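Local structure of aspartate aminotransferase, cytoplasmic (Schizosaccharomyces pombe 972h-, 6JPK) at residues F183-C188 / V216-A221; Y260-G265 / P296-R301; F357-L362 / S379-I384. The protein catalyses the pyridoxal 5'-phosphate-dependent transfer of an amino group between L-aspartate and 2-oxoglutarate, giving oxaloacetate and L-glutamate, and works as a homodimer. The protein carries 1 engineered substitution. All coordinates share one frame; numbering follows the deposited sequence.

Contact 1: residues F183-C188 / V216-A221; sequences FLLHAC and VVFDIA
Leu185 O receives Asp219 N at 2.7 Å along an almost straight N-H line of 174°, the shortest bond of a ladder between two parallel strands. Strands 182-186 and 215-220 are neighbours in the central sheet of the fold-type I aminotransferase and form a beta-alpha-beta crossover through helix 199-211. Leu185 is bonded through both its N and its O: its N gives to Val217 O, and the pattern repeats from Val217 N to Phe183 O and from Ala187 N to Asp219 O. The strand axes are 29° apart.

On one face of the sheet Leu185 crosses Phe218. Its CB lies 3.9 Å from Phe218 CD1, while Leu185 CG, set anti to the carbonyl carbon (chi1 -55°), carries CD1 over to both Phe218 CE1 and Val216 CG1. Leu209 and Phe206 of helix 199-211 cover this apolar layer, and Leu237 of helix 235-241 covers Phe218.

The other face carries Leu184, Val217, His186 and Asp219. Leu184 CD2 lies 4.0 Å from Asp219 CB and also touches the Val217 side chain. The polar ends of this row turn to other partners: Asp219 OD2 is gripped by His141 and Asn112, and His186 NE2 is bonded to Thr137. Asp219 lies near Trp138 and His186 near Asn191, both probable aspartate-binding residues, consistent with strand ends that border the active site. At the last rung, Ala187 CB packs 3.8 Å from Ile220 CB and equally close to Ile220 CD1.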
ATOM      1  N   PHE A 183     -19.193  14.082   6.637  1.00  8.25           N
ATOM      2  CA  PHE A 183     -18.484  15.319   6.332  1.00  8.08           C
ATOM      3  C   PHE A 183     -16.990  15.084   6.477  1.00 14.86           C
ATOM      4  O   PHE A 183     -16.520  14.656   7.542  1.00  7.73           O
ATOM      5  CB  PHE A 183     -18.953  16.482   7.213  1.00  8.28           C
ATOM      6  CG  PHE A 183     -20.108  17.241   6.623  1.00  9.40           C
ATOM      7  CD1 PHE A 183     -21.400  16.736   6.706  1.00  8.88           C
ATOM      8  CD2 PHE A 183     -19.904  18.435   5.955  1.00  9.37           C
ATOM      9  CE1 PHE A 183     -22.466  17.404   6.137  1.00  9.16           C
ATOM     10  CE2 PHE A 183     -20.971  19.122   5.384  1.00  8.79           C
ATOM     11  CZ  PHE A 183     -22.256  18.604   5.477  1.00  9.12           C
ATOM     12  N   LEU A 184     -16.258  15.358   5.396  1.00  7.54           N
ATOM     13  CA  LEU A 184     -14.809  15.194   5.333  1.00 12.79           C
ATOM     14  C   LEU A 184     -14.192  16.561   5.603  1.00 11.31           C
ATOM     15  O   LEU A 184     -14.300  17.472   4.775  1.00 11.15           O
ATOM     16  CB  LEU A 184     -14.394  14.657   3.965  1.00 17.32           C
ATOM     17  CG  LEU A 184     -13.266  13.632   3.858  1.00 27.66           C
ATOM     18  CD1 LEU A 184     -12.769  13.552   2.411  1.00 29.10           C
ATOM     19  CD2 LEU A 184     -12.118  13.918   4.822  1.00 24.26           C
ATOM     20  N   LEU A 185     -13.563  16.708   6.763  1.00  9.35           N
ATOM     21  CA  LEU A 185     -13.047  17.985   7.239  1.00  7.22           C
ATOM     22  C   LEU A 185     -11.527  17.986   7.214  1.00 10.48           C
ATOM     23  O   LEU A 185     -10.892  16.983   7.556  1.00 10.14           O
ATOM     24  CB  LEU A 185     -13.528  18.258   8.667  1.00  7.43           C
ATOM     25  CG  LEU A 185     -15.049  18.198   8.865  1.00 12.63           C
ATOM     26  CD1 LEU A 185     -15.414  18.375  10.332  1.00  8.83           C
ATOM     27  CD2 LEU A 185     -15.760  19.249   7.992  1.00 12.53           C
ATOM     28  N   HIS A 186     -10.945  19.118   6.816  1.00  9.77           N
ATOM     29  CA  HIS A 186      -9.499  19.318   6.862  1.00  7.43           C
ATOM     30  C   HIS A 186      -9.144  19.857   8.245  1.00  8.50           C
ATOM     31  O   HIS A 186      -9.640  20.918   8.638  1.00 11.08           O
ATOM     32  CB  HIS A 186      -9.041  20.304   5.785  1.00  9.93           C
ATOM     33  CG  HIS A 186      -9.367  19.892   4.378  1.00 11.72           C
ATOM     34  ND1 HIS A 186      -8.402  19.778   3.397  1.00 13.06           N
ATOM     35  CD2 HIS A 186     -10.549  19.600   3.779  1.00 11.71           C
ATOM     36  CE1 HIS A 186      -8.976  19.413   2.260  1.00 12.39           C
ATOM     37  NE2 HIS A 186     -10.276  19.294   2.467  1.00  9.34           N
ATOM     38  N   ALA A 187      -8.278  19.147   8.974  1.00 10.00           N
ATOM     39  CA  ALA A 187      -7.976  19.540  10.353  1.00 13.46           C
ATOM     40  C   ALA A 187      -7.225  20.864  10.416  1.00 15.61           C
ATOM     41  O   ALA A 187      -7.459  21.662  11.328  1.00 13.65           O
ATOM     42  CB  ALA A 187      -7.168  18.455  11.051  1.00 12.64           C
ATOM     43  N   CYS A 188      -6.284  21.093   9.494  1.00 13.85           N
ATOM     44  CA  CYS A 188      -5.576  22.371   9.382  1.00 16.11           C
ATOM     45  C   CYS A 188      -4.868  22.420   8.036  1.00 14.21           C
ATOM     46  O   CYS A 188      -4.670  21.392   7.382  1.00 15.08           O
ATOM     47  CB  CYS A 188      -4.563  22.581  10.510  1.00 19.20           C
ATOM     48  SG  CYS A 188      -3.154  21.447  10.474  1.00 23.97           S
ATOM     49  N   VAL A 216     -18.399  12.517  11.220  1.00  8.49           N
ATOM     50  CA  VAL A 216     -17.233  13.362  10.953  1.00  8.20           C
ATOM     51  C   VAL A 216     -16.008  12.501  10.652  1.00  7.91           C
ATOM     52  O   VAL A 216     -15.690  11.565  11.406  1.00  7.94           O
ATOM     53  CB  VAL A 216     -16.966  14.312  12.135  1.00  8.30           C
ATOM     54  CG1 VAL A 216     -15.611  14.991  11.977  1.00 10.11           C
ATOM     55  CG2 VAL A 216     -18.085  15.367  12.224  1.00  8.58           C
ATOM     56  N   VAL A 217     -15.326  12.822   9.550  1.00  7.66           N
ATOM     57  CA  VAL A 217     -14.026  12.263   9.181  1.00 11.38           C
ATOM     58  C   VAL A 217     -13.050  13.431   9.038  1.00 11.02           C
ATOM     59  O   VAL A 217     -13.239  14.295   8.174  1.00  7.18           O
ATOM     60  CB  VAL A 217     -14.086  11.461   7.867  1.00  7.28           C
ATOM     61  CG1 VAL A 217     -12.711  10.878   7.530  1.00  7.03           C
ATOM     62  CG2 VAL A 217     -15.161  10.382   7.929  1.00  8.89           C
ATOM     63  N   PHE A 218     -12.039  13.476   9.902  1.00  7.16           N
ATOM     64  CA  PHE A 218     -10.972  14.468   9.798  1.00  8.31           C
ATOM     65  C   PHE A 218      -9.837  13.929   8.942  1.00  7.50           C
ATOM     66  O   PHE A 218      -9.389  12.796   9.134  1.00  6.76           O
ATOM     67  CB  PHE A 218     -10.406  14.837  11.168  1.00  7.13           C
ATOM     68  CG  PHE A 218     -11.278  15.753  11.975  1.00  9.19           C
ATOM     69  CD1 PHE A 218     -11.337  17.100  11.687  1.00  7.58           C
ATOM     70  CD2 PHE A 218     -11.996  15.266  13.059  1.00 11.20           C
ATOM     71  CE1 PHE A 218     -12.130  17.956  12.451  1.00 10.23           C
ATOM     72  CE2 PHE A 218     -12.793  16.110  13.832  1.00 12.17           C
ATOM     73  CZ  PHE A 218     -12.859  17.457  13.524  1.00 10.75           C
ATOM     74  N   ASP A 219      -9.363  14.747   8.018  1.00  7.84           N
ATOM     75  CA  ASP A 219      -8.119  14.489   7.300  1.00 10.36           C
ATOM     76  C   ASP A 219      -7.050  15.399   7.893  1.00 12.28           C
ATOM     77  O   ASP A 219      -7.207  16.627   7.885  1.00 12.44           O
ATOM     78  CB  ASP A 219      -8.299  14.752   5.805  1.00 20.13           C
ATOM     79  CG  ASP A 219      -7.201  14.108   4.956  1.00 34.77           C
ATOM     80  OD1 ASP A 219      -6.018  14.138   5.362  1.00 38.69           O
ATOM     81  OD2 ASP A 219      -7.525  13.567   3.878  1.00 38.34           O
ATOM     82  N   ILE A 220      -5.986  14.819   8.451  1.00  8.03           N
ATOM     83  CA  ILE A 220      -4.916  15.609   9.059  1.00  7.48           C
ATOM     84  C   ILE A 220      -3.597  15.187   8.407  1.00  8.50           C
ATOM     85  O   ILE A 220      -2.913  14.258   8.853  1.00  7.39           O
ATOM     86  CB  ILE A 220      -4.880  15.495  10.590  1.00  8.86           C
ATOM     87  CG1 ILE A 220      -3.782  16.387  11.172  1.00 11.34           C
ATOM     88  CG2 ILE A 220      -4.768  14.049  11.086  1.00 10.80           C
ATOM     89  CD1 ILE A 220      -4.058  16.818  12.610  1.00 11.27           C
ATOM     90  N   ALA A 221      -3.231  15.883   7.338  1.00  7.89           N
ATOM     91  CA  ALA A 221      -2.018  15.599   6.591  1.00 10.36           C
ATOM     92  C   ALA A 221      -0.861  16.535   6.923  1.00 12.65           C
ATOM     93  O   ALA A 221       0.252  16.296   6.445  1.00 12.34           O
ATOM     94  CB  ALA A 221      -2.308  15.673   5.087  1.00 11.94           C
TER

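Contact 2: residues Y260-G265 / P296-R301; sequences YGERTG and PAYGAR. With PO4 (phosphate ion), chain C.
Pro296 sets its ring against the backbone of the 260-265 segment, CG lying 3.8 Å from Arg263 O and nearly as near Glu262 O. A water bridges its carbonyl O and Thr264 OG1. Tyr298, whose ring is thrown out by a chi1 of 171° that sets CG anti to the backbone N, meets the Glu262 side chain: Glu262 CG lies at the ring edge, in its plane, and the carboxylate is turned 65° from the ring, Glu262 CD coming to 3.7 Å from Tyr298 CE2. The polar ends reach the second subunit, Glu262 OE2 to His68 and Tyr298 OH to Glu61. Gly299 comes next, its bare CA letting Thr264 OG1 approach to 3.1 Å. A second water accepts from Gly299 N at 2.7 Å and donates to Glu262 O.

Arg263 bends away from the helix, its guanidinium gripping Tyr260 O through NH2 in its own plane. NH1 and NH2 also hold a phosphate ion, probably from the crystallisation liquor, Arg263 NH1 lying 2.8 Å from its O1. Ser107, Gly108, Thr109 and Ser252 of the same chain, with Tyr70 of the second subunit, are also hydrogen-bonded to it, consistent with the cofactor-phosphate cup of fold-type I aminotransferases.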
ATOM      1  N   TYR A 260       7.101  11.113   2.506  1.00 14.65           N
ATOM      2  CA  TYR A 260       6.417  11.024   1.210  1.00 11.93           C
ATOM      3  C   TYR A 260       6.327   9.624   0.614  1.00 13.45           C
ATOM      4  O   TYR A 260       5.308   8.936   0.771  1.00 12.01           O
ATOM      5  CB  TYR A 260       7.098  11.957   0.199  1.00  6.69           C
ATOM      6  CG  TYR A 260       7.094  13.412   0.644  1.00 10.49           C
ATOM      7  CD1 TYR A 260       5.926  14.174   0.588  1.00 10.61           C
ATOM      8  CD2 TYR A 260       8.248  14.013   1.145  1.00 11.84           C
ATOM      9  CE1 TYR A 260       5.914  15.499   1.013  1.00  9.10           C
ATOM     10  CE2 TYR A 260       8.242  15.335   1.574  1.00  7.04           C
ATOM     11  CZ  TYR A 260       7.075  16.072   1.493  1.00  8.46           C
ATOM     12  OH  TYR A 260       7.056  17.373   1.928  1.00  8.05           O
ATOM     13  N   GLY A 261       7.397   9.199  -0.066  1.00  9.02           N
ATOM     14  CA  GLY A 261       7.438   7.948  -0.809  1.00  9.94           C
ATOM     15  C   GLY A 261       7.575   6.678   0.011  1.00 10.41           C
ATOM     16  O   GLY A 261       7.410   5.585  -0.547  1.00  8.67           O
ATOM     17  N   GLU A 262       7.883   6.779   1.304  1.00  6.78           N
ATOM     18  CA  GLU A 262       7.846   5.595   2.151  1.00 12.07           C
ATOM     19  C   GLU A 262       6.432   5.224   2.589  1.00 15.39           C
ATOM     20  O   GLU A 262       6.244   4.122   3.111  1.00 14.55           O
ATOM     21  CB  GLU A 262       8.748   5.785   3.382  1.00  8.93           C
ATOM     22  CG  GLU A 262      10.123   6.426   3.068  1.00 14.35           C
ATOM     23  CD  GLU A 262      10.976   5.642   2.041  1.00 21.03           C
ATOM     24  OE1 GLU A 262      10.617   4.493   1.671  1.00 19.36           O
ATOM     25  OE2 GLU A 262      12.023   6.191   1.602  1.00 18.61           O
ATOM     26  N   ARG A 263       5.450   6.109   2.388  1.00  6.50           N
ATOM     27  CA  ARG A 263       4.029   5.816   2.589  1.00 12.64           C
ATOM     28  C   ARG A 263       3.711   5.475   4.052  1.00 16.40           C
ATOM     29  O   ARG A 263       3.255   4.374   4.380  1.00 18.42           O
ATOM     30  CB  ARG A 263       3.562   4.689   1.657  1.00 11.36           C
ATOM     31  CG  ARG A 263       4.047   4.789   0.212  1.00 10.97           C
ATOM     32  CD  ARG A 263       3.722   6.134  -0.417  1.00 10.00           C
ATOM     33  NE  ARG A 263       2.283   6.378  -0.571  1.00 11.07           N
ATOM     34  CZ  ARG A 263       1.709   7.556  -0.328  1.00 11.54           C
ATOM     35  NH1 ARG A 263       0.411   7.714  -0.502  1.00 14.40           N
ATOM     36  NH2 ARG A 263       2.440   8.574   0.128  1.00  8.73           N
ATOM     37  N   THR A 264       3.923   6.453   4.932  1.00 11.17           N
ATOM     38  CA  THR A 264       3.708   6.271   6.368  1.00  9.88           C
ATOM     39  C   THR A 264       2.488   7.082   6.812  1.00  9.44           C
ATOM     40  O   THR A 264       2.507   8.321   6.790  1.00  6.40           O
ATOM     41  CB  THR A 264       4.959   6.669   7.149  1.00 11.23           C
ATOM     42  OG1 THR A 264       6.086   5.946   6.634  1.00 12.91           O
ATOM     43  CG2 THR A 264       4.800   6.350   8.625  1.00  8.33           C
ATOM     44  N   GLY A 265       1.435   6.378   7.224  1.00  8.76           N
ATOM     45  CA  GLY A 265       0.204   7.004   7.661  1.00  6.37           C
ATOM     46  C   GLY A 265      -0.536   6.090   8.607  1.00  6.46           C
ATOM     47  O   GLY A 265      -0.111   4.965   8.884  1.00  6.55           O
ATOM     48  N   PRO A 296       3.838  -1.133   4.912  1.00  9.77           N
ATOM     49  CA  PRO A 296       5.311  -1.050   4.808  1.00  9.00           C
ATOM     50  C   PRO A 296       5.978  -0.584   6.098  1.00 12.11           C
ATOM     51  O   PRO A 296       5.586   0.418   6.695  1.00 12.69           O
ATOM     52  CB  PRO A 296       5.532  -0.034   3.677  1.00 11.53           C
ATOM     53  CG  PRO A 296       4.296   0.801   3.671  1.00 13.00           C
ATOM     54  CD  PRO A 296       3.166  -0.139   4.055  1.00 10.97           C
ATOM     55  N   ALA A 297       7.058  -1.274   6.468  1.00  7.54           N
ATOM     56  CA  ALA A 297       7.649  -1.142   7.792  1.00  8.03           C
ATOM     57  C   ALA A 297       8.592   0.056   7.908  1.00 10.32           C
ATOM     58  O   ALA A 297       8.629   0.710   8.955  1.00  9.61           O
ATOM     59  CB  ALA A 297       8.395  -2.432   8.140  1.00  9.69           C
ATOM     60  N   TYR A 298       9.353   0.355   6.848  1.00 11.24           N
ATOM     61  CA  TYR A 298      10.525   1.223   6.972  1.00 15.22           C
ATOM     62  C   TYR A 298      10.168   2.594   7.539  1.00 11.56           C
ATOM     63  O   TYR A 298      10.783   3.060   8.505  1.00  7.79           O
ATOM     64  CB  TYR A 298      11.196   1.369   5.606  1.00 16.82           C
ATOM     65  CG  TYR A 298      12.297   2.413   5.536  1.00 20.48           C
ATOM     66  CD1 TYR A 298      13.580   2.129   5.971  1.00 22.83           C
ATOM     67  CD2 TYR A 298      12.048   3.674   5.001  1.00 25.48           C
ATOM     68  CE1 TYR A 298      14.599   3.080   5.891  1.00 25.34           C
ATOM     69  CE2 TYR A 298      13.050   4.629   4.917  1.00 29.24           C
ATOM     70  CZ  TYR A 298      14.324   4.325   5.359  1.00 30.36           C
ATOM     71  OH  TYR A 298      15.318   5.273   5.279  1.00 36.29           O
ATOM     72  N   GLY A 299       9.182   3.262   6.944  1.00  8.60           N
ATOM     73  CA  GLY A 299       8.791   4.568   7.448  1.00 12.95           C
ATOM     74  C   GLY A 299       8.200   4.512   8.844  1.00 10.17           C
ATOM     75  O   GLY A 299       8.384   5.436   9.639  1.00  8.76           O
ATOM     76  N   ALA A 300       7.493   3.426   9.165  1.00  8.12           N
ATOM     77  CA  ALA A 300       6.869   3.313  10.480  1.00  7.38           C
ATOM     78  C   ALA A 300       7.917   3.177  11.573  1.00  7.73           C
ATOM     79  O   ALA A 300       7.769   3.752  12.662  1.00  8.28           O
ATOM     80  CB  ALA A 300       5.915   2.122  10.505  1.00  7.32           C
ATOM     81  N   ARG A 301       8.975   2.403  11.314  1.00  7.82           N
ATOM     82  CA  ARG A 301      10.043   2.287  12.302  1.00  8.13           C
ATOM     83  C   ARG A 301      10.670   3.646  12.571  1.00  8.21           C
ATOM     84  O   ARG A 301      10.962   3.986  13.718  1.00  9.44           O
ATOM     85  CB  ARG A 301      11.105   1.285  11.834  1.00  8.33           C
ATOM     86  CG  ARG A 301      10.648  -0.174  11.813  1.00 15.55           C
ATOM     87  CD  ARG A 301      11.801  -1.131  11.411  1.00 18.39           C
ATOM     88  NE  ARG A 301      12.371  -0.760  10.122  1.00 26.96           N
ATOM     89  CZ  ARG A 301      12.286  -1.486   9.001  1.00 29.84           C
ATOM     90  NH1 ARG A 301      11.669  -2.669   8.982  1.00 22.04           N
ATOM     91  NH2 ARG A 301      12.848  -1.025   7.887  1.00 29.78           N
TER
HETATM   92  P   PO4 C 501      -0.307  10.922   1.218  1.00 14.97           P
HETATM   93  O1  PO4 C 501      -1.101   9.778   0.621  1.00 11.88           O
HETATM   94  O2  PO4 C 501      -0.024  10.694   2.686  1.00 14.75           O
HETATM   95  O3  PO4 C 501       0.988  11.039   0.441  1.00 12.88           O
HETATM   96  O4  PO4 C 501      -1.046  12.234   1.107  1.00 18.43           O
HETATM   97  O   HOH W   1       6.086   3.115   6.064  1.00 21.55           O
HETATM   98  O   HOH W   2       7.903   2.315   4.711  1.00 33.95           O

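Contact 3: residues F357-L362 / S379-I384; sequences FSFTGL and SANGRI
Phe357 and Arg383 run side by side in the same direction, ring and guanidinium planes only 8° apart, with Arg383 NH1 approaching obliquely to 3.3 Å from Phe357 CE1. Arg383 probably binds the substrate aspartate, and Phe357 also stands close to Asn191 and Gly38 of that site. Phe359, by contrast, crosses Arg383 at about a right angle: its ring is turned 86° from the guanidinium and touches CB through CE1. One face of the same ring looks at Asn381 O, 3.9 Å above its centre, while the Asn381 amide lies near CZ and CE1.

These side chains stand on a short antiparallel two-stranded sheet, 357-359 with 383-385, in the small domain of the aminotransferase fold. Ser358 and Ile384 exchange both backbone bonds, Ile384 N giving to Ser358 O at 2.9 Å. Beyond the strand, Gly382 O is held twice by Thr360, from above its plane by N and on a lone pair by OG1 at 2.8 Å. A chi1 of 60° puts Thr360 OG1 between the backbone N and the carbonyl carbon, where it also accepts from Leu362 N, an ST turn; Asn381 OD1 accepts from Arg383 N, an Asx turn. The Thr360 and Ile384 side chains cross at about a right angle, Thr360 CG2 lying 3.6 Å from Ile384 CG1.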
ATOM      1  N   PHE A 357       0.246  25.123   0.417  1.00  8.60           N
ATOM      2  CA  PHE A 357      -0.586  25.465  -0.729  1.00  8.15           C
ATOM      3  C   PHE A 357      -1.314  26.783  -0.497  1.00 14.47           C
ATOM      4  O   PHE A 357      -1.681  27.129   0.629  1.00 15.48           O
ATOM      5  CB  PHE A 357      -1.602  24.356  -1.032  1.00 11.05           C
ATOM      6  CG  PHE A 357      -0.965  23.042  -1.359  1.00 18.67           C
ATOM      7  CD1 PHE A 357      -0.235  22.887  -2.532  1.00 22.38           C
ATOM      8  CD2 PHE A 357      -1.073  21.968  -0.493  1.00 18.10           C
ATOM      9  CE1 PHE A 357       0.366  21.678  -2.839  1.00 22.85           C
ATOM     10  CE2 PHE A 357      -0.479  20.752  -0.795  1.00 19.71           C
ATOM     11  CZ  PHE A 357       0.242  20.605  -1.969  1.00 21.47           C
ATOM     12  N   SER A 358      -1.531  27.516  -1.584  1.00 15.45           N
ATOM     13  CA  SER A 358      -2.147  28.833  -1.516  1.00 16.73           C
ATOM     14  C   SER A 358      -3.043  29.045  -2.723  1.00 13.64           C
ATOM     15  O   SER A 358      -2.592  28.892  -3.865  1.00  8.95           O
ATOM     16  CB  SER A 358      -1.082  29.940  -1.470  1.00 18.07           C
ATOM     17  OG  SER A 358      -1.651  31.198  -1.807  1.00 18.27           O
ATOM     18  N   PHE A 359      -4.299  29.415  -2.474  1.00  7.79           N
ATOM     19  CA  PHE A 359      -5.126  30.004  -3.523  1.00  9.81           C
ATOM     20  C   PHE A 359      -4.734  31.477  -3.623  1.00 11.78           C
ATOM     21  O   PHE A 359      -4.983  32.259  -2.695  1.00  8.36           O
ATOM     22  CB  PHE A 359      -6.616  29.826  -3.225  1.00  8.00           C
ATOM     23  CG  PHE A 359      -7.304  28.786  -4.093  1.00 11.72           C
ATOM     24  CD1 PHE A 359      -6.648  27.612  -4.463  1.00 13.99           C
ATOM     25  CD2 PHE A 359      -8.622  28.975  -4.517  1.00  9.24           C
ATOM     26  CE1 PHE A 359      -7.290  26.641  -5.248  1.00  7.51           C
ATOM     27  CE2 PHE A 359      -9.268  28.019  -5.319  1.00  9.44           C
ATOM     28  CZ  PHE A 359      -8.599  26.850  -5.680  1.00  8.56           C
ATOM     29  N   THR A 360      -4.080  31.841  -4.731  1.00  8.37           N
ATOM     30  CA  THR A 360      -3.608  33.204  -4.940  1.00 10.22           C
ATOM     31  C   THR A 360      -4.733  34.164  -5.301  1.00 12.92           C
ATOM     32  O   THR A 360      -4.601  35.371  -5.073  1.00 14.63           O
ATOM     33  CB  THR A 360      -2.566  33.238  -6.065  1.00 11.81           C
ATOM     34  OG1 THR A 360      -3.169  32.748  -7.273  1.00 10.64           O
ATOM     35  CG2 THR A 360      -1.348  32.369  -5.713  1.00 11.22           C
ATOM     36  N   GLY A 361      -5.823  33.655  -5.877  1.00 12.75           N
ATOM     37  CA  GLY A 361      -6.866  34.489  -6.431  1.00 12.05           C
ATOM     38  C   GLY A 361      -6.679  34.857  -7.890  1.00 13.73           C
ATOM     39  O   GLY A 361      -7.523  35.566  -8.446  1.00 11.89           O
ATOM     40  N   LEU A 362      -5.601  34.412  -8.529  1.00 12.75           N
ATOM     41  CA  LEU A 362      -5.411  34.719  -9.943  1.00 11.34           C
ATOM     42  C   LEU A 362      -6.431  33.971 -10.793  1.00 12.74           C
ATOM     43  O   LEU A 362      -6.871  32.875 -10.445  1.00  9.15           O
ATOM     44  CB  LEU A 362      -3.994  34.352 -10.391  1.00  9.92           C
ATOM     45  CG  LEU A 362      -2.852  35.056  -9.651  1.00 18.62           C
ATOM     46  CD1 LEU A 362      -1.507  34.701 -10.259  1.00 21.67           C
ATOM     47  CD2 LEU A 362      -3.064  36.539  -9.690  1.00 20.04           C
ATOM     48  N   SER A 379      -1.335  25.758 -11.253  1.00 12.02           N
ATOM     49  CA  SER A 379      -2.670  25.342 -11.666  1.00 10.44           C
ATOM     50  C   SER A 379      -3.517  26.524 -12.123  1.00  9.20           C
ATOM     51  O   SER A 379      -3.415  27.634 -11.598  1.00  9.31           O
ATOM     52  CB  SER A 379      -3.388  24.631 -10.513  1.00 16.50           C
ATOM     53  OG  SER A 379      -2.570  23.656  -9.893  1.00 19.42           O
ATOM     54  N   ALA A 380      -4.396  26.252 -13.093  1.00  9.10           N
ATOM     55  CA  ALA A 380      -5.281  27.265 -13.665  1.00 12.30           C
ATOM     56  C   ALA A 380      -6.247  27.861 -12.646  1.00 13.23           C
ATOM     57  O   ALA A 380      -6.718  28.984 -12.846  1.00 11.64           O
ATOM     58  CB  ALA A 380      -6.071  26.666 -14.829  1.00 12.64           C
ATOM     59  N   ASN A 381      -6.557  27.148 -11.558  1.00  9.02           N
ATOM     60  CA  ASN A 381      -7.394  27.708 -10.503  1.00  9.42           C
ATOM     61  C   ASN A 381      -6.626  28.667  -9.592  1.00 10.02           C
ATOM     62  O   ASN A 381      -7.178  29.144  -8.597  1.00 10.36           O
ATOM     63  CB  ASN A 381      -8.027  26.581  -9.673  1.00  9.36           C
ATOM     64  CG  ASN A 381      -6.997  25.695  -8.974  1.00 11.85           C
ATOM     65  OD1 ASN A 381      -5.806  25.990  -8.961  1.00 13.88           O
ATOM     66  ND2 ASN A 381      -7.469  24.593  -8.378  1.00 15.30           N
ATOM     67  N   GLY A 382      -5.363  28.948  -9.898  1.00  9.22           N
ATOM     68  CA  GLY A 382      -4.585  29.866  -9.094  1.00  8.34           C
ATOM     69  C   GLY A 382      -3.898  29.252  -7.894  1.00  8.28           C
ATOM     70  O   GLY A 382      -3.275  29.989  -7.119  1.00  8.18           O
ATOM     71  N   ARG A 383      -3.974  27.933  -7.717  1.00  7.85           N
ATOM     72  CA  ARG A 383      -3.252  27.297  -6.621  1.00  7.65           C
ATOM     73  C   ARG A 383      -1.755  27.296  -6.908  1.00  7.72           C
ATOM     74  O   ARG A 383      -1.331  26.885  -7.990  1.00  7.76           O
ATOM     75  CB  ARG A 383      -3.728  25.860  -6.409  1.00  7.40           C
ATOM     76  CG  ARG A 383      -3.045  25.186  -5.200  1.00  9.00           C
ATOM     77  CD  ARG A 383      -2.962  23.677  -5.337  1.00 16.12           C
ATOM     78  NE  ARG A 383      -2.108  23.290  -6.448  1.00 25.68           N
ATOM     79  CZ  ARG A 383      -1.446  22.140  -6.525  1.00 27.10           C
ATOM     80  NH1 ARG A 383      -1.533  21.252  -5.548  1.00 25.19           N
ATOM     81  NH2 ARG A 383      -0.685  21.885  -7.583  1.00 26.74           N
ATOM     82  N   ILE A 384      -0.950  27.748  -5.933  1.00  7.75           N
ATOM     83  CA  ILE A 384       0.497  27.581  -5.995  1.00  9.44           C
ATOM     84  C   ILE A 384       0.978  26.783  -4.793  1.00 11.63           C
ATOM     85  O   ILE A 384       0.369  26.770  -3.717  1.00 13.39           O
ATOM     86  CB  ILE A 384       1.264  28.916  -6.071  1.00 10.56           C
ATOM     87  CG1 ILE A 384       1.017  29.762  -4.821  1.00 10.09           C
ATOM     88  CG2 ILE A 384       0.887  29.674  -7.357  1.00  9.72           C
ATOM     89  CD1 ILE A 384       1.973  30.963  -4.715  1.00 11.08           C
TER
HETATM   90  O   HOH W   3      -6.967  31.138  -6.594  1.00 12.09           O
HETATM   91  O   HOH W   4      -8.212  30.839 -11.537  1.00 14.15           O

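In the fold
From the N terminus the contacts follow in series, none enclosing or crossing another. Contact 1 closes first, bringing strands 182-186 and 215-220 together around a connection that includes helix 199-211. Contact 2 then joins segment 260-265, which runs into strand 264-270 of the same central sheet, to segment 296-301, which leads into helix 297-308, closing a loop that contains helix 274-289. After the long helix 310-340, contact 3 closes the last loop, around helix 364-374, and pairs the two short strands of a separate sheet. Contacts 2 and 3 lie on opposite sides of the chain's centre, their own centres about 30 Å apart; contact 1 is about 21 Å from each, between centres.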